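Local atomic coordinates of Tlr1789 protein (Thermosynechococcus elongatus, PDB entry 2X8X), a protein that is thought to take part in inserting or translocating proteins at the cyanobacterial outer membrane as an Omp85 (Toc75-related) protein, represented here by its N-terminal part of three POTRA domains. Residues V11-T16 with R68-V73; R74-L79 with R105-R110; A81-G86 with V144-V149. One frame throughout, in Å; residues are numbered along the deposited sequence.

Contact 1: residues V11-T16 with R68-V73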
loop_
_atom_site.group_PDB
_atom_site.type_symbol
_atom_site.label_atom_id
_atom_site.label_comp_id
_atom_site.label_asym_id
_atom_site.label_seq_id
_atom_site.Cartn_x
_atom_site.Cartn_y
_atom_site.Cartn_z
ATOM N N VAL A 11 -28.188 -1.810 22.528
ATOM C CA VAL A 11 -27.603 -3.129 22.301
ATOM C C VAL A 11 -26.610 -3.096 21.124
ATOM O O VAL A 11 -26.756 -2.331 20.162
ATOM C CB VAL A 11 -28.709 -4.242 22.160
ATOM C CG1 VAL A 11 -29.818 -3.769 21.186
ATOM C CG2 VAL A 11 -28.101 -5.633 21.762
ATOM N N VAL A 12 -25.569 -3.902 21.237
ATOM C CA VAL A 12 -24.646 -4.102 20.109
ATOM C C VAL A 12 -24.859 -5.511 19.540
ATOM O O VAL A 12 -24.776 -6.483 20.294
ATOM C CB VAL A 12 -23.192 -3.906 20.596
ATOM C CG1 VAL A 12 -22.171 -4.386 19.539
ATOM C CG2 VAL A 12 -22.955 -2.452 20.972
ATOM N N GLU A 13 -25.172 -5.620 18.238
ATOM C CA GLU A 13 -25.316 -6.920 17.563
ATOM C C GLU A 13 -24.247 -7.169 16.504
ATOM O O GLU A 13 -23.997 -6.308 15.662
ATOM C CB GLU A 13 -26.645 -7.013 16.821
ATOM C CG GLU A 13 -27.862 -7.138 17.707
ATOM C CD GLU A 13 -29.089 -7.477 16.872
ATOM O OE1 GLU A 13 -28.889 -7.713 15.630
ATOM O OE2 GLU A 13 -30.220 -7.486 17.454
ATOM N N GLY A 14 -23.717 -8.395 16.497
ATOM C CA GLY A 14 -22.858 -8.854 15.424
ATOM C C GLY A 14 -21.403 -8.871 15.801
ATOM O O GLY A 14 -20.587 -9.256 14.995
ATOM N N ALA A 15 -21.080 -8.455 17.025
ATOM C CA ALA A 15 -19.682 -8.380 17.487
ATOM C C ALA A 15 -19.287 -9.608 18.331
ATOM O O ALA A 15 -20.117 -10.192 18.973
ATOM C CB ALA A 15 -19.422 -7.050 18.260
ATOM N N THR A 16 -18.012 -9.993 18.321
ATOM C CA THR A 16 -17.549 -11.020 19.251
ATOM C C THR A 16 -17.237 -10.320 20.598
ATOM O O THR A 16 -17.213 -9.079 20.657
ATOM C CB THR A 16 -16.334 -11.761 18.668
ATOM O OG1 THR A 16 -15.429 -10.794 18.133
ATOM C CG2 THR A 16 -16.775 -12.800 17.562
ATOM N N ARG A 68 -35.032 1.421 22.077
ATOM C CA ARG A 68 -33.796 0.666 21.955
ATOM C C ARG A 68 -33.000 1.276 20.799
ATOM O O ARG A 68 -33.559 1.503 19.710
ATOM C CB ARG A 68 -34.029 -0.815 21.643
ATOM N N ILE A 69 -31.719 1.551 21.025
ATOM C CA ILE A 69 -30.795 1.680 19.869
ATOM C C ILE A 69 -30.033 0.381 19.728
ATOM O O ILE A 69 -29.368 -0.094 20.704
ATOM C CB ILE A 69 -29.798 2.919 19.917
ATOM C CG1 ILE A 69 -30.602 4.214 20.037
ATOM C CG2 ILE A 69 -29.020 2.986 18.595
ATOM C CD1 ILE A 69 -31.530 4.412 18.838
ATOM N N THR A 70 -30.181 -0.224 18.536
ATOM C CA THR A 70 -29.378 -1.362 18.186
ATOM C C THR A 70 -28.291 -0.904 17.172
ATOM O O THR A 70 -28.598 -0.404 16.064
ATOM C CB THR A 70 -30.243 -2.557 17.598
ATOM O OG1 THR A 70 -31.255 -2.949 18.557
ATOM C CG2 THR A 70 -29.370 -3.761 17.307
ATOM N N PHE A 71 -27.036 -1.085 17.573
ATOM C CA PHE A 71 -25.931 -0.900 16.661
ATOM C C PHE A 71 -25.618 -2.211 15.938
ATOM O O PHE A 71 -25.095 -3.118 16.551
ATOM C CB PHE A 71 -24.738 -0.360 17.433
ATOM C CG PHE A 71 -24.883 1.088 17.763
ATOM C CD1 PHE A 71 -25.223 1.509 19.054
ATOM C CD2 PHE A 71 -24.701 2.055 16.750
ATOM C CE1 PHE A 71 -25.351 2.899 19.323
ATOM C CE2 PHE A 71 -24.826 3.402 16.989
ATOM C CZ PHE A 71 -25.128 3.839 18.311
ATOM N N VAL A 72 -25.942 -2.313 14.655
ATOM C CA VAL A 72 -25.614 -3.579 13.952
ATOM C C VAL A 72 -24.251 -3.432 13.250
ATOM O O VAL A 72 -24.086 -2.565 12.416
ATOM C CB VAL A 72 -26.685 -3.984 12.907
ATOM C CG1 VAL A 72 -26.450 -5.454 12.440
ATOM C CG2 VAL A 72 -28.098 -3.857 13.519
ATOM N N VAL A 73 -23.344 -4.342 13.582
ATOM C CA VAL A 73 -21.968 -4.265 13.228
ATOM C C VAL A 73 -21.626 -5.575 12.515
ATOM O O VAL A 73 -22.192 -6.614 12.861
ATOM C CB VAL A 73 -21.296 -4.091 14.565
ATOM C CG1 VAL A 73 -20.342 -5.154 14.962
ATOM C CG2 VAL A 73 -20.934 -2.640 14.823
HETATM O O HOH W 1 -31.816 -5.461 19.065
#
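Val11 N gives its hydrogen to Ile69 O at 2.8 Å and Val11 O takes one from Phe71 N, the first two of four bonds that zip these parallel strands together. The pattern runs on as Glu13 N bonds to Phe71 O and ends with Val73 N on Glu13 O at 2.9 Å. Two C-H...O contacts supplement it, from Thr70 CA to Val11 O and from Gly14 CA to Val73 O, the latter made as Gly14, at positive phi (104°), turns the chain out of the strand.

On the face carrying Val11, Glu13, Thr70 and Val72 the polar ends are linked through one water, which donates to Glu13 OE2 at 3.0 Å and is also hydrogen-bonded to Thr70 OG1 at 2.6 Å.

Van der Waals contact shares that face. The methyl CG2 of Thr70, anti to its backbone N, meets Glu13 CG at 3.7 Å. Val11 and Thr70 lie side by side, with Val11 CG1 against the hydroxyl, 3.1 Å from Thr70 OG1.

Beyond the paired residues, a separate apolar touch brings Ala15 CB to Val73 CG1 at 3.9 Å.

On the face opposite Thr70 and Glu13, Val12 packs against helix 17-26 and Phe71 against helix 37-48, while strand 53-63 pairs with the far edge of strand 66-75, making 66-75 an inner strand of the first POTRA sheet.

Contact 2: residues R74-L79 with R105-R110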
loop_
_atom_site.group_PDB
_atom_site.type_symbol
_atom_site.label_atom_id
_atom_site.label_comp_id
_atom_site.label_asym_id
_atom_site.label_seq_id
_atom_site.Cartn_x
_atom_site.Cartn_y
_atom_site.Cartn_z
ATOM N N ARG A 74 -20.747 -5.499 11.485
ATOM C CA ARG A 74 -20.313 -6.643 10.664
ATOM C C ARG A 74 -18.778 -6.483 10.637
ATOM O O ARG A 74 -18.264 -5.591 9.964
ATOM C CB ARG A 74 -20.909 -6.556 9.234
ATOM C CG ARG A 74 -20.595 -7.767 8.384
ATOM C CD ARG A 74 -21.290 -7.660 6.981
ATOM N NE ARG A 74 -20.127 -7.869 6.175
ATOM C CZ ARG A 74 -19.628 -7.095 5.226
ATOM N NH1 ARG A 74 -20.274 -6.051 4.717
ATOM N NH2 ARG A 74 -18.473 -7.476 4.743
ATOM N N PRO A 75 -18.094 -7.185 11.524
ATOM C CA PRO A 75 -16.677 -7.116 11.645
ATOM C C PRO A 75 -16.007 -7.683 10.379
ATOM O O PRO A 75 -16.621 -8.527 9.638
ATOM C CB PRO A 75 -16.375 -8.078 12.771
ATOM C CG PRO A 75 -17.787 -8.238 13.528
ATOM C CD PRO A 75 -18.748 -8.079 12.496
ATOM N N TYR A 76 -14.762 -7.277 10.156
ATOM C CA TYR A 76 -13.961 -7.969 9.154
ATOM C C TYR A 76 -13.739 -9.375 9.750
ATOM O O TYR A 76 -13.890 -9.525 10.939
ATOM C CB TYR A 76 -12.609 -7.276 8.899
ATOM C CG TYR A 76 -12.757 -5.892 8.280
ATOM C CD1 TYR A 76 -13.241 -5.734 6.967
ATOM C CD2 TYR A 76 -12.396 -4.754 8.979
ATOM C CE1 TYR A 76 -13.424 -4.462 6.386
ATOM C CE2 TYR A 76 -12.556 -3.515 8.412
ATOM C CZ TYR A 76 -13.085 -3.375 7.105
ATOM O OH TYR A 76 -13.234 -2.087 6.552
ATOM N N PRO A 77 -13.403 -10.387 8.914
ATOM C CA PRO A 77 -13.160 -11.768 9.345
ATOM C C PRO A 77 -11.918 -11.821 10.217
ATOM O O PRO A 77 -11.082 -10.889 10.183
ATOM C CB PRO A 77 -12.791 -12.500 8.034
ATOM C CG PRO A 77 -13.134 -11.577 6.899
ATOM C CD PRO A 77 -13.240 -10.187 7.446
ATOM N N VAL A 78 -11.756 -12.905 10.973
ATOM C CA VAL A 78 -10.493 -13.174 11.650
ATOM C C VAL A 78 -9.426 -13.364 10.554
ATOM O O VAL A 78 -9.660 -14.057 9.564
ATOM C CB VAL A 78 -10.561 -14.398 12.581
ATOM C CG1 VAL A 78 -9.167 -14.783 13.094
ATOM C CG2 VAL A 78 -11.436 -14.054 13.822
ATOM N N LEU A 79 -8.296 -12.702 10.715
ATOM C CA LEU A 79 -7.252 -12.790 9.706
ATOM C C LEU A 79 -6.518 -14.134 9.736
ATOM O O LEU A 79 -5.936 -14.516 10.784
ATOM C CB LEU A 79 -6.242 -11.621 9.933
ATOM C CG LEU A 79 -5.077 -11.614 8.929
ATOM C CD1 LEU A 79 -5.611 -11.340 7.473
ATOM C CD2 LEU A 79 -4.040 -10.574 9.300
ATOM N N ARG A 105 -6.722 -12.955 14.831
ATOM C CA ARG A 105 -7.732 -12.078 15.442
ATOM C C ARG A 105 -8.385 -11.324 14.359
ATOM O O ARG A 105 -7.889 -11.300 13.237
ATOM C CB ARG A 105 -7.121 -11.045 16.396
ATOM C CG ARG A 105 -5.721 -11.284 16.818
ATOM C CD ARG A 105 -5.422 -10.197 17.877
ATOM N NE ARG A 105 -5.030 -8.947 17.231
ATOM C CZ ARG A 105 -3.771 -8.668 16.932
ATOM N NH1 ARG A 105 -2.850 -9.557 17.302
ATOM N NH2 ARG A 105 -3.433 -7.515 16.330
ATOM N N THR A 106 -9.492 -10.685 14.675
ATOM C CA THR A 106 -10.258 -9.967 13.704
ATOM C C THR A 106 -9.290 -9.021 12.965
ATOM O O THR A 106 -8.449 -8.353 13.600
ATOM C CB THR A 106 -11.244 -9.040 14.452
ATOM O OG1 THR A 106 -12.145 -9.871 15.160
ATOM C CG2 THR A 106 -12.050 -8.129 13.450
ATOM N N LEU A 107 -9.435 -8.946 11.652
ATOM C CA LEU A 107 -8.568 -8.053 10.871
ATOM C C LEU A 107 -8.967 -6.607 11.204
ATOM O O LEU A 107 -10.168 -6.278 11.313
ATOM C CB LEU A 107 -8.828 -8.341 9.392
ATOM C CG LEU A 107 -8.365 -7.250 8.402
ATOM C CD1 LEU A 107 -6.845 -7.224 8.257
ATOM C CD2 LEU A 107 -9.038 -7.623 7.140
ATOM N N ASN A 108 -7.958 -5.752 11.354
ATOM C CA ASN A 108 -8.133 -4.351 11.568
ATOM C C ASN A 108 -7.452 -3.614 10.401
ATOM O O ASN A 108 -6.263 -3.817 10.130
ATOM C CB ASN A 108 -7.574 -3.906 12.940
ATOM C CG ASN A 108 -7.854 -2.463 13.201
ATOM O OD1 ASN A 108 -7.256 -1.579 12.550
ATOM N ND2 ASN A 108 -8.780 -2.172 14.146
ATOM N N LEU A 109 -8.204 -2.810 9.662
ATOM C CA LEU A 109 -7.611 -2.152 8.498
ATOM C C LEU A 109 -6.578 -1.103 8.834
ATOM O O LEU A 109 -5.710 -0.851 8.032
ATOM C CB LEU A 109 -8.661 -1.554 7.596
ATOM C CG LEU A 109 -9.472 -2.494 6.685
ATOM C CD1 LEU A 109 -10.051 -1.683 5.541
ATOM C CD2 LEU A 109 -8.791 -3.684 6.079
ATOM N N ARG A 110 -6.634 -0.474 10.001
ATOM C CA ARG A 110 -5.505 0.393 10.409
ATOM C C ARG A 110 -4.214 -0.416 10.624
ATOM O O ARG A 110 -3.165 0.006 10.189
ATOM C CB ARG A 110 -5.776 1.149 11.722
ATOM C CG ARG A 110 -7.007 1.929 11.819
ATOM C CD ARG A 110 -6.890 2.543 13.265
ATOM N NE ARG A 110 -7.973 3.445 13.611
ATOM C CZ ARG A 110 -7.827 4.733 13.918
ATOM N NH1 ARG A 110 -6.609 5.288 13.952
ATOM N NH2 ARG A 110 -8.912 5.471 14.177
HETATM O O HOH W 2 -14.180 -10.996 13.250
#
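Tyr76 and Leu109 meet at about a right angle: Leu109 CD2 lies over one face of the phenol ring, Leu109 CG is 3.7 Å from Tyr76 CE2, and Leu109 CD1 comes within 3.4 Å of Tyr76 OH. The ring edge serves a different partner, since Leu107 O lies near the ring plane, 3.6 Å from Tyr76 CD2. That carbonyl oxygen is buried by the contact and has no hydrogen-bond partner in the model. Closer to the backbone, Tyr76 CB packs on Leu107 CB and CD2. With CG beside its own backbone N (chi1 -65°), the tyrosine extends its ring along the second segment as far as Leu109.

Two main-chain bonds position these groups. Leu107 N donates to Pro77 O at 2.9 Å, and Leu79 N to Arg105 O at 2.9 Å; the latter donor stands above the carbonyl plane, away from the lone-pair directions. Between them Val78 and Thr106 form a single bridge, with Val78 CG1 3.5 Å from Arg105 N. A water adds a polar link, donating to Tyr76 O at 2.8 Å and also hydrogen-bonded to Thr106 OG1.

Farther out, Asn108 is the N-cap of helix 109-125: its OD1 accepts from Glu111 N and, weakly, from Arg110 N, while ND2 bonds to Thr50 O of the preceding domain. Arg105 forms a salt bridge with Glu111. The whole is a junction between tandem POTRA domains, where the linker leaving one sheet is clasped by the loop and helix start of the next domain.

Contact 3: residues A81-G86 with V144-V149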
loop_
_atom_site.group_PDB
_atom_site.type_symbol
_atom_site.label_atom_id
_atom_site.label_comp_id
_atom_site.label_asym_id
_atom_site.label_seq_id
_atom_site.Cartn_x
_atom_site.Cartn_y
_atom_site.Cartn_z
ATOM N N ALA A 81 -4.389 -15.245 6.784
ATOM C CA ALA A 81 -3.195 -15.227 5.925
ATOM C C ALA A 81 -3.159 -13.957 5.135
ATOM O O ALA A 81 -4.235 -13.318 4.837
ATOM C CB ALA A 81 -3.218 -16.467 4.885
ATOM N N VAL A 82 -1.920 -13.549 4.771
ATOM C CA VAL A 82 -1.797 -12.399 3.851
ATOM C C VAL A 82 -0.876 -12.930 2.762
ATOM O O VAL A 82 0.148 -13.493 3.089
ATOM C CB VAL A 82 -1.152 -11.177 4.503
ATOM C CG1 VAL A 82 -1.064 -9.975 3.483
ATOM C CG2 VAL A 82 -1.955 -10.767 5.787
ATOM N N GLN A 83 -1.297 -12.801 1.495
ATOM C CA GLN A 83 -0.547 -13.301 0.321
ATOM C C GLN A 83 -0.345 -12.108 -0.651
ATOM O O GLN A 83 -1.094 -11.114 -0.642
ATOM C CB GLN A 83 -1.251 -14.501 -0.341
ATOM C CG GLN A 83 -2.633 -14.212 -0.757
ATOM C CD GLN A 83 -3.447 -15.416 -1.223
ATOM O OE1 GLN A 83 -3.136 -16.573 -0.939
ATOM N NE2 GLN A 83 -4.515 -15.134 -1.960
ATOM N N VAL A 84 0.689 -12.168 -1.464
ATOM C CA VAL A 84 0.970 -11.026 -2.294
ATOM C C VAL A 84 1.099 -11.510 -3.760
ATOM O O VAL A 84 1.588 -12.620 -4.020
ATOM C CB VAL A 84 2.212 -10.320 -1.775
ATOM C CG1 VAL A 84 3.348 -11.291 -1.754
ATOM C CG2 VAL A 84 2.642 -9.256 -2.701
ATOM N N ALA A 85 0.684 -10.654 -4.692
ATOM C CA ALA A 85 0.931 -10.875 -6.115
ATOM C C ALA A 85 1.910 -9.830 -6.657
ATOM O O ALA A 85 1.803 -8.642 -6.322
ATOM C CB ALA A 85 -0.383 -10.702 -6.917
ATOM N N GLY A 86 2.819 -10.259 -7.548
ATOM C CA GLY A 86 3.675 -9.335 -8.306
ATOM C C GLY A 86 5.004 -9.118 -7.627
ATOM O O GLY A 86 5.810 -8.253 -8.016
ATOM N N VAL A 144 -8.511 -14.566 4.334
ATOM C CA VAL A 144 -7.286 -14.440 3.529
ATOM C C VAL A 144 -7.277 -13.096 2.804
ATOM O O VAL A 144 -8.255 -12.768 2.054
ATOM C CB VAL A 144 -7.153 -15.615 2.513
ATOM C CG1 VAL A 144 -5.885 -15.380 1.605
ATOM C CG2 VAL A 144 -7.019 -16.949 3.257
ATOM N N VAL A 145 -6.216 -12.322 3.023
ATOM C CA VAL A 145 -6.027 -11.001 2.426
ATOM C C VAL A 145 -4.964 -11.085 1.287
ATOM O O VAL A 145 -3.886 -11.700 1.437
ATOM C CB VAL A 145 -5.651 -9.923 3.512
ATOM C CG1 VAL A 145 -5.331 -8.482 2.888
ATOM C CG2 VAL A 145 -6.818 -9.721 4.503
ATOM N N THR A 146 -5.323 -10.507 0.140
ATOM C CA THR A 146 -4.420 -10.439 -1.019
ATOM C C THR A 146 -4.054 -8.977 -1.296
ATOM O O THR A 146 -4.934 -8.119 -1.396
ATOM C CB THR A 146 -5.111 -11.032 -2.320
ATOM O OG1 THR A 146 -5.474 -12.408 -2.057
ATOM C CG2 THR A 146 -4.172 -10.953 -3.503
ATOM N N LEU A 147 -2.750 -8.754 -1.360
ATOM C CA LEU A 147 -2.113 -7.507 -1.736
ATOM C C LEU A 147 -1.346 -7.645 -3.093
ATOM O O LEU A 147 -0.928 -8.752 -3.485
ATOM C CB LEU A 147 -1.085 -7.201 -0.643
ATOM C CG LEU A 147 -1.574 -7.121 0.777
ATOM C CD1 LEU A 147 -0.366 -6.799 1.624
ATOM C CD2 LEU A 147 -2.583 -5.984 0.849
ATOM N N GLN A 148 -1.142 -6.511 -3.771
ATOM C CA GLN A 148 -0.321 -6.433 -4.970
ATOM C C GLN A 148 0.812 -5.541 -4.652
ATOM O O GLN A 148 0.608 -4.543 -3.933
ATOM C CB GLN A 148 -1.114 -5.763 -6.083
ATOM C CG GLN A 148 -2.407 -6.485 -6.426
ATOM C CD GLN A 148 -3.189 -5.748 -7.543
ATOM O OE1 GLN A 148 -4.339 -5.395 -7.342
ATOM N NE2 GLN A 148 -2.536 -5.426 -8.634
ATOM N N VAL A 149 2.009 -5.864 -5.148
ATOM C CA VAL A 149 3.113 -4.909 -5.196
ATOM C C VAL A 149 3.555 -4.687 -6.662
ATOM O O VAL A 149 3.341 -5.547 -7.533
ATOM C CB VAL A 149 4.280 -5.369 -4.394
ATOM C CG1 VAL A 149 3.901 -5.482 -2.887
ATOM C CG2 VAL A 149 4.696 -6.706 -4.934
#
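Gln83 and Thr146 cross obliquely on one face of a parallel strand pair, joined by a side-chain hydrogen bond from Gln83 NE2 to Thr146 OG1 of 2.9 Å. Thr146 OG1 lies close to the amide plane of Gln83, where an amide N-H can reach it, and the 162° angle at the hydrogen makes the bond fairly straight. Gln83 CG sits between the backbone N and carbonyl carbon (chi1 57°), and from there the extended chain leans across to the neighbouring strand. The Gln83 side chain crosses that of Val144 at about a right angle, with Gln83 CD 3.7 Å from Val144 CG1.

On the opposite face the meetings are apolar. Val82 CG1 approaches Leu147 CD1 obliquely at 3.7 Å, and two residues on Val84 CG2 meets Val149 CG2 at 4.0 Å, again obliquely. Past the strand end Gly86 turns away with a positive phi (94°), and Val149 CG2 lies 3.6 Å from Gly86 O.

Five backbone bonds hold this registry, from Val145 N on Ala81 O to Val149 N on Ala85 O, with Gln83 using both its N and its O.

Strand 81-85 is an outer strand of the second POTRA sheet; Val82 O and Val84 N bond the amide of Gln92 on helix 92-99. Val84 also packs on that helix, Val145 and Leu147 meet helix 109-125, and strand 132-139 runs antiparallel along the other side of strand 144-150.

In the fold
The three contacts follow the elongated chain from its first POTRA domain into its second. Contact 1 lies within the first sheet, contact 3 within the second, and contact 2 between them; the centres of contacts 1 and 2 are about 17 Å apart, those of 2 and 3 about 16 Å, and those of 1 and 3 about 31 Å. Contacts 1 and 2 share strand 66-75 and touch where Gly14 meets Pro75. Along the chain, contacts 2 and 3 interleave, and Leu79 and Leu107 both pack on Val145. The hydrophobic core of the second domain thus reaches the linker, consistent with a defined arrangement of the two domains.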